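Local atomic coordinates of RNA 2',3'-cyclic phosphodiesterase (Deinococcus radiodurans, PDB entry 5H7E), a protein that belongs to the LigT-like phosphoesterases of the 2H clan, a group of enzymes named for a pair of histidine motifs. Residues 5-10 with 159-164; 38-43 with 166-171; 80-83 with 88-91. One frame throughout, in Å; residues are numbered along the deposited sequence.

Contact 1 of 3, residues 5-10 with 159-164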
loop_
_atom_site.group_PDB
_atom_site.type_symbol
_atom_site.label_atom_id
_atom_site.label_comp_id
_atom_site.label_asym_id
_atom_site.label_seq_id
_atom_site.Cartn_x
_atom_site.Cartn_y
_atom_site.Cartn_z
ATOM N N THR A 5 -12.967 -8.487 -14.889
ATOM C CA THR A 5 -11.757 -7.724 -14.633
ATOM C C THR A 5 -11.250 -8.122 -13.261
ATOM O O THR A 5 -11.982 -8.702 -12.456
ATOM C CB THR A 5 -12.003 -6.213 -14.657
ATOM O OG1 THR A 5 -13.069 -5.898 -13.756
ATOM C CG2 THR A 5 -12.390 -5.721 -16.090
ATOM N N TYR A 6 -10.012 -7.735 -12.979
ATOM C CA TYR A 6 -9.359 -7.924 -11.696
ATOM C C TYR A 6 -9.206 -6.592 -10.975
ATOM O O TYR A 6 -8.913 -5.576 -11.597
ATOM C CB TYR A 6 -7.953 -8.508 -11.873
ATOM C CG TYR A 6 -7.883 -9.905 -12.460
ATOM C CD1 TYR A 6 -8.953 -10.770 -12.396
ATOM C CD2 TYR A 6 -6.710 -10.353 -13.065
ATOM C CE1 TYR A 6 -8.862 -12.039 -12.913
ATOM C CE2 TYR A 6 -6.613 -11.642 -13.581
ATOM C CZ TYR A 6 -7.683 -12.471 -13.498
ATOM O OH TYR A 6 -7.594 -13.747 -14.025
ATOM N N ARG A 7 -9.260 -6.624 -9.633
ATOM C CA ARG A 7 -8.867 -5.480 -8.806
ATOM C C ARG A 7 -7.438 -5.719 -8.389
ATOM O O ARG A 7 -7.158 -6.704 -7.682
ATOM C CB ARG A 7 -9.721 -5.316 -7.544
ATOM C CG ARG A 7 -11.197 -5.196 -7.785
ATOM C CD ARG A 7 -11.952 -5.001 -6.466
ATOM N NE ARG A 7 -13.369 -4.805 -6.728
ATOM C CZ ARG A 7 -14.198 -4.198 -5.888
ATOM N NH1 ARG A 7 -13.734 -3.731 -4.731
ATOM N NH2 ARG A 7 -15.481 -4.050 -6.204
ATOM N N LEU A 8 -6.529 -4.851 -8.858
ATOM C CA LEU A 8 -5.119 -5.087 -8.619
ATOM C C LEU A 8 -4.541 -3.878 -7.909
ATOM O O LEU A 8 -5.090 -2.777 -7.964
ATOM C CB LEU A 8 -4.312 -5.292 -9.897
ATOM C CG LEU A 8 -4.830 -6.439 -10.777
ATOM C CD1 LEU A 8 -3.965 -6.508 -12.054
ATOM C CD2 LEU A 8 -4.772 -7.787 -10.058
ATOM N N PHE A 9 -3.417 -4.088 -7.219
ATOM C CA PHE A 9 -2.712 -2.919 -6.707
ATOM C C PHE A 9 -1.248 -3.267 -6.538
ATOM O O PHE A 9 -0.897 -4.426 -6.364
ATOM C CB PHE A 9 -3.313 -2.371 -5.380
ATOM C CG PHE A 9 -3.343 -3.365 -4.249
ATOM C CD1 PHE A 9 -4.383 -4.298 -4.145
ATOM C CD2 PHE A 9 -2.363 -3.307 -3.255
ATOM C CE1 PHE A 9 -4.435 -5.193 -3.076
ATOM C CE2 PHE A 9 -2.407 -4.190 -2.182
ATOM C CZ PHE A 9 -3.425 -5.127 -2.069
ATOM N N TYR A 10 -0.394 -2.255 -6.710
ATOM C CA TYR A 10 1.036 -2.399 -6.458
ATOM C C TYR A 10 1.316 -1.897 -5.058
ATOM O O TYR A 10 0.783 -0.852 -4.677
ATOM C CB TYR A 10 1.831 -1.549 -7.413
ATOM C CG TYR A 10 1.911 -2.011 -8.871
ATOM C CD1 TYR A 10 2.900 -2.865 -9.298
ATOM C CD2 TYR A 10 1.025 -1.495 -9.790
ATOM C CE1 TYR A 10 3.025 -3.218 -10.693
ATOM C CE2 TYR A 10 1.114 -1.831 -11.129
ATOM C CZ TYR A 10 2.126 -2.645 -11.563
ATOM O OH TYR A 10 2.172 -2.897 -12.931
ATOM N N SER A 159 -6.931 -8.190 -5.322
ATOM C CA SER A 159 -7.881 -8.155 -4.221
ATOM C C SER A 159 -9.136 -8.950 -4.553
ATOM O O SER A 159 -9.727 -8.788 -5.622
ATOM C CB SER A 159 -8.222 -6.701 -3.879
ATOM O OG SER A 159 -9.230 -6.661 -2.878
ATOM N N ILE A 160 -9.540 -9.823 -3.636
ATOM C CA ILE A 160 -10.755 -10.612 -3.808
ATOM C C ILE A 160 -11.642 -10.380 -2.597
ATOM O O ILE A 160 -11.152 -10.352 -1.464
ATOM C CB ILE A 160 -10.435 -12.097 -4.023
ATOM C CG1 ILE A 160 -9.848 -12.276 -5.434
ATOM C CG2 ILE A 160 -11.722 -12.959 -3.851
ATOM C CD1 ILE A 160 -8.938 -13.466 -5.603
ATOM N N LEU A 161 -12.927 -10.134 -2.838
ATOM C CA LEU A 161 -13.812 -9.709 -1.762
ATOM C C LEU A 161 -14.368 -10.925 -1.024
ATOM O O LEU A 161 -14.765 -11.914 -1.643
ATOM C CB LEU A 161 -14.956 -8.850 -2.312
ATOM C CG LEU A 161 -14.631 -7.431 -2.844
ATOM C CD1 LEU A 161 -15.879 -6.544 -2.791
ATOM C CD2 LEU A 161 -13.425 -6.723 -2.164
ATOM N N ARG A 162 -14.358 -10.861 0.307
ATOM C CA ARG A 162 -14.918 -11.923 1.141
ATOM C C ARG A 162 -15.759 -11.307 2.251
ATOM O O ARG A 162 -15.689 -10.102 2.517
ATOM C CB ARG A 162 -13.817 -12.814 1.749
ATOM N N LYS A 163 -16.554 -12.157 2.914
ATOM C CA LYS A 163 -17.421 -11.674 3.987
ATOM C C LYS A 163 -16.609 -11.051 5.118
ATOM O O LYS A 163 -16.974 -9.992 5.643
ATOM C CB LYS A 163 -18.309 -12.809 4.509
ATOM N N THR A 164 -15.492 -11.682 5.497
ATOM C CA THR A 164 -14.633 -11.114 6.536
ATOM C C THR A 164 -14.020 -9.798 6.075
ATOM O O THR A 164 -13.710 -8.921 6.889
ATOM C CB THR A 164 -13.536 -12.108 6.915
HETATM O O HOH W 1 -10.069 -9.101 -8.235
#
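Arg-7 and Ser-159 join two antiparallel strands of the central sheet, 6-13 and 148-160, near the place where the second strand runs out into a surface loop. One direct backbone bond spans the gap: Ser-159 N donates to Arg-7 O at 2.8 Å, nearly straight at 170°. Arg-7 N and Ser-159 O, 4.6 Å apart, do not bond directly; a water links them, accepting from Arg-7 N at 3.0 Å and donating to Ser-159 O at 2.7 Å.

Side chains add a thin layer of packing. Arg-7 runs extended from CG to NE and reaches past Ser-159 to Leu-161, whose side chain crosses it at about a right angle. Leu-161 CD1 lies over one face of the guanidinium, and Leu-161 CD1 and CD2 each lie 4.0 Å from Arg-7 NH1, a contact of bulk without a polar bond. On the other side of the direct bond, Phe-9 meets Ser-159 with its ring edge, Phe-9 CE1 lying 4.2 Å from Ser-159 CB. A chi1 of 58° sets the ring of Phe-9 between its own backbone N and carbonyl carbon and turns it to the serine. The same ring stacks with Tyr-157 and meets His-42 and Tyr-168, while Ser-159 OG bonds a glycerol.

Chemically the joint is divided within one residue: Arg-7 O is bonded directly to the opposite strand, Arg-7 N only through water. Backbone bonding of Phe-9 with Tyr-157 continues the pairing further into the sheet, beside the buried Phe-9 ring, so solvent takes over one of the links only near the end of the pairing, where Arg-7 and Leu-161 are exposed.

Contact 2 of 3, residues 38-43 with 166-171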
loop_
_atom_site.group_PDB
_atom_site.type_symbol
_atom_site.label_atom_id
_atom_site.label_comp_id
_atom_site.label_asym_id
_atom_site.label_seq_id
_atom_site.Cartn_x
_atom_site.Cartn_y
_atom_site.Cartn_z
ATOM N N PRO A 38 -2.888 -7.645 10.437
ATOM C CA PRO A 38 -1.487 -7.568 10.010
ATOM C C PRO A 38 -1.249 -8.140 8.617
ATOM O O PRO A 38 -0.447 -7.585 7.852
ATOM C CB PRO A 38 -0.761 -8.366 11.102
ATOM C CG PRO A 38 -1.631 -8.106 12.345
ATOM C CD PRO A 38 -3.058 -8.099 11.838
ATOM N N ASP A 39 -1.928 -9.254 8.266
ATOM C CA ASP A 39 -1.725 -9.821 6.934
ATOM C C ASP A 39 -2.152 -8.879 5.832
ATOM O O ASP A 39 -1.716 -9.047 4.677
ATOM C CB ASP A 39 -2.489 -11.146 6.773
ATOM C CG ASP A 39 -4.044 -10.936 6.599
ATOM O OD1 ASP A 39 -4.560 -10.623 5.498
ATOM O OD2 ASP A 39 -4.764 -11.111 7.578
ATOM N N GLN A 40 -3.033 -7.908 6.121
ATOM C CA GLN A 40 -3.571 -6.937 5.171
ATOM C C GLN A 40 -2.733 -5.635 5.090
ATOM O O GLN A 40 -3.050 -4.752 4.292
ATOM C CB GLN A 40 -5.015 -6.533 5.552
ATOM C CG GLN A 40 -6.149 -7.594 5.521
ATOM C CD GLN A 40 -7.512 -7.013 6.023
ATOM O OE1 GLN A 40 -7.638 -6.418 7.138
ATOM N NE2 GLN A 40 -8.534 -7.191 5.203
ATOM N N MET A 41 -1.720 -5.469 5.930
ATOM C CA MET A 41 -0.987 -4.197 5.983
ATOM C C MET A 41 0.012 -4.103 4.834
ATOM O O MET A 41 0.781 -5.029 4.571
ATOM C CB MET A 41 -0.226 -4.086 7.304
ATOM C CG MET A 41 -1.162 -3.866 8.511
ATOM S SD MET A 41 -0.210 -3.875 10.047
ATOM C CE MET A 41 -1.535 -3.627 11.245
ATOM N N HIS A 42 -0.016 -2.986 4.130
ATOM C CA HIS A 42 0.876 -2.815 3.005
ATOM C C HIS A 42 0.964 -1.317 2.719
ATOM O O HIS A 42 0.160 -0.509 3.213
ATOM C CB HIS A 42 0.399 -3.574 1.750
ATOM C CG HIS A 42 -0.994 -3.272 1.422
ATOM N ND1 HIS A 42 -2.017 -4.168 1.671
ATOM C CD2 HIS A 42 -1.555 -2.209 0.820
ATOM C CE1 HIS A 42 -3.158 -3.620 1.296
ATOM N NE2 HIS A 42 -2.911 -2.418 0.818
ATOM N N VAL A 43 1.984 -0.952 1.932
ATOM C CA VAL A 43 2.160 0.443 1.474
ATOM C C VAL A 43 1.732 0.506 0.004
ATOM O O VAL A 43 2.462 0.022 -0.855
ATOM C CB VAL A 43 3.610 0.902 1.601
ATOM C CG1 VAL A 43 3.732 2.364 1.123
ATOM C CG2 VAL A 43 4.169 0.778 3.039
ATOM N N PRO A 166 -11.711 -7.988 2.362
ATOM C CA PRO A 166 -10.911 -8.340 1.191
ATOM C C PRO A 166 -9.769 -9.272 1.581
ATOM O O PRO A 166 -9.210 -9.185 2.677
ATOM C CB PRO A 166 -10.396 -6.983 0.701
ATOM C CG PRO A 166 -10.374 -6.121 1.984
ATOM C CD PRO A 166 -11.552 -6.578 2.762
ATOM N N ILE A 167 -9.443 -10.187 0.675
ATOM C CA ILE A 167 -8.236 -10.997 0.776
ATOM C C ILE A 167 -7.315 -10.653 -0.393
ATOM O O ILE A 167 -7.780 -10.448 -1.521
ATOM C CB ILE A 167 -8.558 -12.504 0.801
ATOM C CG1 ILE A 167 -8.997 -12.990 -0.572
ATOM C CG2 ILE A 167 -9.673 -12.788 1.794
ATOM C CD1 ILE A 167 -8.759 -14.435 -0.794
ATOM N N TYR A 168 -6.016 -10.631 -0.126
ATOM C CA TYR A 168 -5.009 -10.230 -1.103
ATOM C C TYR A 168 -4.210 -11.457 -1.539
ATOM O O TYR A 168 -3.791 -12.264 -0.703
ATOM C CB TYR A 168 -4.103 -9.148 -0.517
ATOM C CG TYR A 168 -4.871 -7.937 -0.024
ATOM C CD1 TYR A 168 -5.959 -7.454 -0.714
ATOM C CD2 TYR A 168 -4.549 -7.326 1.163
ATOM C CE1 TYR A 168 -6.669 -6.356 -0.251
ATOM C CE2 TYR A 168 -5.276 -6.255 1.641
ATOM C CZ TYR A 168 -6.307 -5.758 0.926
ATOM O OH TYR A 168 -6.991 -4.670 1.397
ATOM N N GLU A 169 -4.038 -11.621 -2.844
ATOM C CA GLU A 169 -3.254 -12.712 -3.407
ATOM C C GLU A 169 -2.100 -12.121 -4.191
ATOM O O GLU A 169 -2.316 -11.226 -5.025
ATOM C CB GLU A 169 -4.087 -13.588 -4.332
ATOM C CG GLU A 169 -5.230 -14.298 -3.616
ATOM C CD GLU A 169 -5.991 -15.236 -4.531
ATOM O OE1 GLU A 169 -5.641 -15.295 -5.734
ATOM O OE2 GLU A 169 -6.939 -15.912 -4.052
ATOM N N VAL A 170 -0.886 -12.598 -3.919
ATOM C CA VAL A 170 0.278 -12.130 -4.673
ATOM C C VAL A 170 0.168 -12.616 -6.111
ATOM O O VAL A 170 0.044 -13.821 -6.379
ATOM C CB VAL A 170 1.590 -12.640 -4.067
ATOM C CG1 VAL A 170 2.757 -12.339 -5.054
ATOM C CG2 VAL A 170 1.845 -12.103 -2.744
ATOM N N GLN A 171 0.222 -11.677 -7.059
ATOM C CA GLN A 171 0.259 -12.006 -8.479
ATOM C C GLN A 171 1.676 -12.125 -8.996
ATOM O O GLN A 171 1.988 -13.029 -9.774
ATOM C CB GLN A 171 -0.453 -10.945 -9.302
ATOM C CG GLN A 171 -1.866 -10.750 -8.914
ATOM C CD GLN A 171 -2.639 -12.024 -9.061
ATOM O OE1 GLN A 171 -2.985 -12.401 -10.169
ATOM N NE2 GLN A 171 -2.891 -12.709 -7.957
HETATM O O HOH W 2 -5.057 -11.329 2.524
#
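A chi1 of 51° tucks the imidazole of His-42 between its own backbone N and carbonyl carbon, while Tyr-168 swings its ring beside its backbone N, away from its carbonyl carbon, and the two rings meet in the gap. They form an offset edge-to-face pair, the histidine edge directed at the tyrosine face, with centroids 5.1 Å apart and planes at 75°. Contact is closest where His-42 CE1 comes to 3.4 Å from Tyr-168 CE2, a carbon that lies near the imidazole plane.

Gln-40 flanks this pair. Gln-40 CB packs 3.9 Å from Tyr-168 CE2, and the extended chain carries the amide on to Pro-166, where Gln-40 NE2 donates to Pro-166 O at 3.3 Å and 149°, in the carbonyl plane and on a lone pair. The other end of the amide, OE1, accepts from Arg-37 N, which fixes which way round the group lies. A water adds a further bridge, donating to Asp-39 OD1 at 3.1 Å and accepting from Tyr-168 N at 2.9 Å.

His-42 NE2 bonds a glycerol, and a sulfate lies nearby. His-42 and Val-43 are consistent with the start of one of the two HxT motifs that give the 2H phosphoesterases their name, probably lining the cleft that holds the active site in relatives.

Contact 3 of 3, residues 80-83 with 88-91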
loop_
_atom_site.group_PDB
_atom_site.type_symbol
_atom_site.label_atom_id
_atom_site.label_comp_id
_atom_site.label_asym_id
_atom_site.label_seq_id
_atom_site.Cartn_x
_atom_site.Cartn_y
_atom_site.Cartn_z
ATOM N N THR A 80 1.532 8.985 13.152
ATOM C CA THR A 80 0.197 8.628 12.695
ATOM C C THR A 80 -0.542 9.852 12.153
ATOM O O THR A 80 -0.185 11.012 12.409
ATOM C CB THR A 80 -0.580 7.970 13.825
ATOM O OG1 THR A 80 -0.539 8.844 14.999
ATOM C CG2 THR A 80 -0.014 6.574 14.142
ATOM N N GLY A 81 -1.628 9.587 11.429
ATOM C CA GLY A 81 -2.497 10.639 10.920
ATOM C C GLY A 81 -3.825 10.067 10.462
ATOM O O GLY A 81 -4.069 8.858 10.567
ATOM N N TYR A 82 -4.707 10.953 9.957
ATOM C CA TYR A 82 -6.061 10.573 9.543
ATOM C C TYR A 82 -6.387 10.989 8.113
ATOM O O TYR A 82 -5.926 12.028 7.637
ATOM C CB TYR A 82 -7.116 11.209 10.468
ATOM C CG TYR A 82 -6.936 10.798 11.895
ATOM C CD1 TYR A 82 -6.121 11.543 12.756
ATOM C CD2 TYR A 82 -7.552 9.646 12.398
ATOM C CE1 TYR A 82 -5.943 11.169 14.073
ATOM C CE2 TYR A 82 -7.383 9.263 13.721
ATOM C CZ TYR A 82 -6.574 10.038 14.556
ATOM O OH TYR A 82 -6.386 9.678 15.868
ATOM N N PHE A 83 -7.218 10.188 7.440
ATOM C CA PHE A 83 -7.924 10.630 6.217
ATOM C C PHE A 83 -9.417 10.623 6.513
ATOM O O PHE A 83 -9.918 9.706 7.154
ATOM C CB PHE A 83 -7.672 9.722 5.005
ATOM C CG PHE A 83 -6.240 9.702 4.485
ATOM C CD1 PHE A 83 -5.541 10.881 4.220
ATOM C CD2 PHE A 83 -5.596 8.479 4.230
ATOM C CE1 PHE A 83 -4.222 10.852 3.738
ATOM C CE2 PHE A 83 -4.284 8.432 3.746
ATOM C CZ PHE A 83 -3.590 9.622 3.497
ATOM N N SER A 88 -14.347 14.524 10.088
ATOM C CA SER A 88 -14.638 13.151 10.476
ATOM C C SER A 88 -13.661 12.196 9.812
ATOM O O SER A 88 -13.683 11.993 8.615
ATOM C CB SER A 88 -16.061 12.753 10.118
ATOM O OG SER A 88 -16.368 11.485 10.660
ATOM N N PRO A 89 -12.823 11.581 10.620
ATOM C CA PRO A 89 -11.842 10.637 10.090
ATOM C C PRO A 89 -12.449 9.308 9.691
ATOM O O PRO A 89 -13.249 8.742 10.416
ATOM C CB PRO A 89 -10.870 10.452 11.252
ATOM C CG PRO A 89 -11.614 10.868 12.463
ATOM C CD PRO A 89 -12.529 11.958 12.009
ATOM N N ARG A 90 -12.065 8.816 8.526
ATOM C CA ARG A 90 -12.511 7.515 8.077
ATOM C C ARG A 90 -11.364 6.496 8.128
ATOM O O ARG A 90 -11.595 5.304 8.156
ATOM C CB ARG A 90 -13.043 7.604 6.653
ATOM C CG ARG A 90 -14.250 8.508 6.495
ATOM C CD ARG A 90 -15.422 8.005 7.316
ATOM N NE ARG A 90 -15.859 6.696 6.855
ATOM C CZ ARG A 90 -16.582 6.498 5.759
ATOM N NH1 ARG A 90 -16.955 7.527 5.017
ATOM N NH2 ARG A 90 -16.928 5.274 5.406
ATOM N N VAL A 91 -10.130 6.993 8.104
ATOM C CA VAL A 91 -8.934 6.161 8.109
ATOM C C VAL A 91 -7.864 6.634 9.098
ATOM O O VAL A 91 -7.613 7.816 9.199
ATOM C CB VAL A 91 -8.260 6.184 6.716
ATOM C CG1 VAL A 91 -7.053 5.276 6.680
ATOM C CG2 VAL A 91 -9.219 5.832 5.593
#
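A classic beta bulge opens the antiparallel hairpin of strands 73-83 and 91-97: Arg-90 and Val-91 together face the single residue Phe-83. Both of their N-H groups converge on Phe-83 O, Arg-90 N at 2.7 Å and Val-91 N at 2.9 Å, each in the carbonyl plane. The return bond runs from Phe-83 N to Val-91 O at 3.0 Å, with an N-H...O angle of 155°, and completes a hydrogen-bonded pair. Val-91 O also receives a CA-H...O contact from Tyr-82 CA at 3.2 Å. The extra residue is accommodated by the backbone of Arg-90, whose psi of -22° departs from the extended shape of a strand.

Side chains sort to the two faces of the hairpin. Phe-83 and Val-91 point to the same face and touch through their CB atoms, 4.0 Å apart; the Phe-83 ring goes on to meet Phe-93 and, edge-to-face, His-127. Tyr-82 pairs with Pro-89 instead. The two side chains lie side by side and point the same way, with Tyr-82 CD2 3.6 Å from Pro-89 CB, and the tyrosine ring also stacks with Trp-92.

Arg-90 CB rests 3.8 Å from Phe-83 O, and beyond it the arginine chain leads away from the hairpin. Bent at chi2 and chi3, it gives its NE to Lys-133 O, while Lys-133 NZ bonds Pro-89 O, so the bulge is tied to the chain that follows strand 127-132.

Two donors on one carbonyl oxygen grip Phe-83 O firmly, and the bonds, all from backbone to backbone, set the register of the hairpin. The apolar touches of Phe-83 with Val-91 and of Tyr-82 with Pro-89 reinforce it without any charged pairing between the two segments.

All three contacts belong to one curved antiparallel sheet. Contacts 1 and 2 are neighbours, their centres about 9 Å apart: strands 6-13 and 42-48 pair in it, as do 148-160 and 167-175, where Ile-160 O probably accepts a hydrogen bond from Ile-167 N. Along the chain their segments alternate, 5-10, 38-43, 159-164, 166-171, so early and late parts of the sequence interlock. Contact 3, a local hairpin whose segments 80-83 and 88-91 fall between 38-43 and 159-164, lies about 23 Å from contact 1 and about 20 Å from contact 2, centre to centre, without touching either. Strand 73-83 nevertheless pairs with 148-160, linking the hairpin to contact 1 within one continuous sheet.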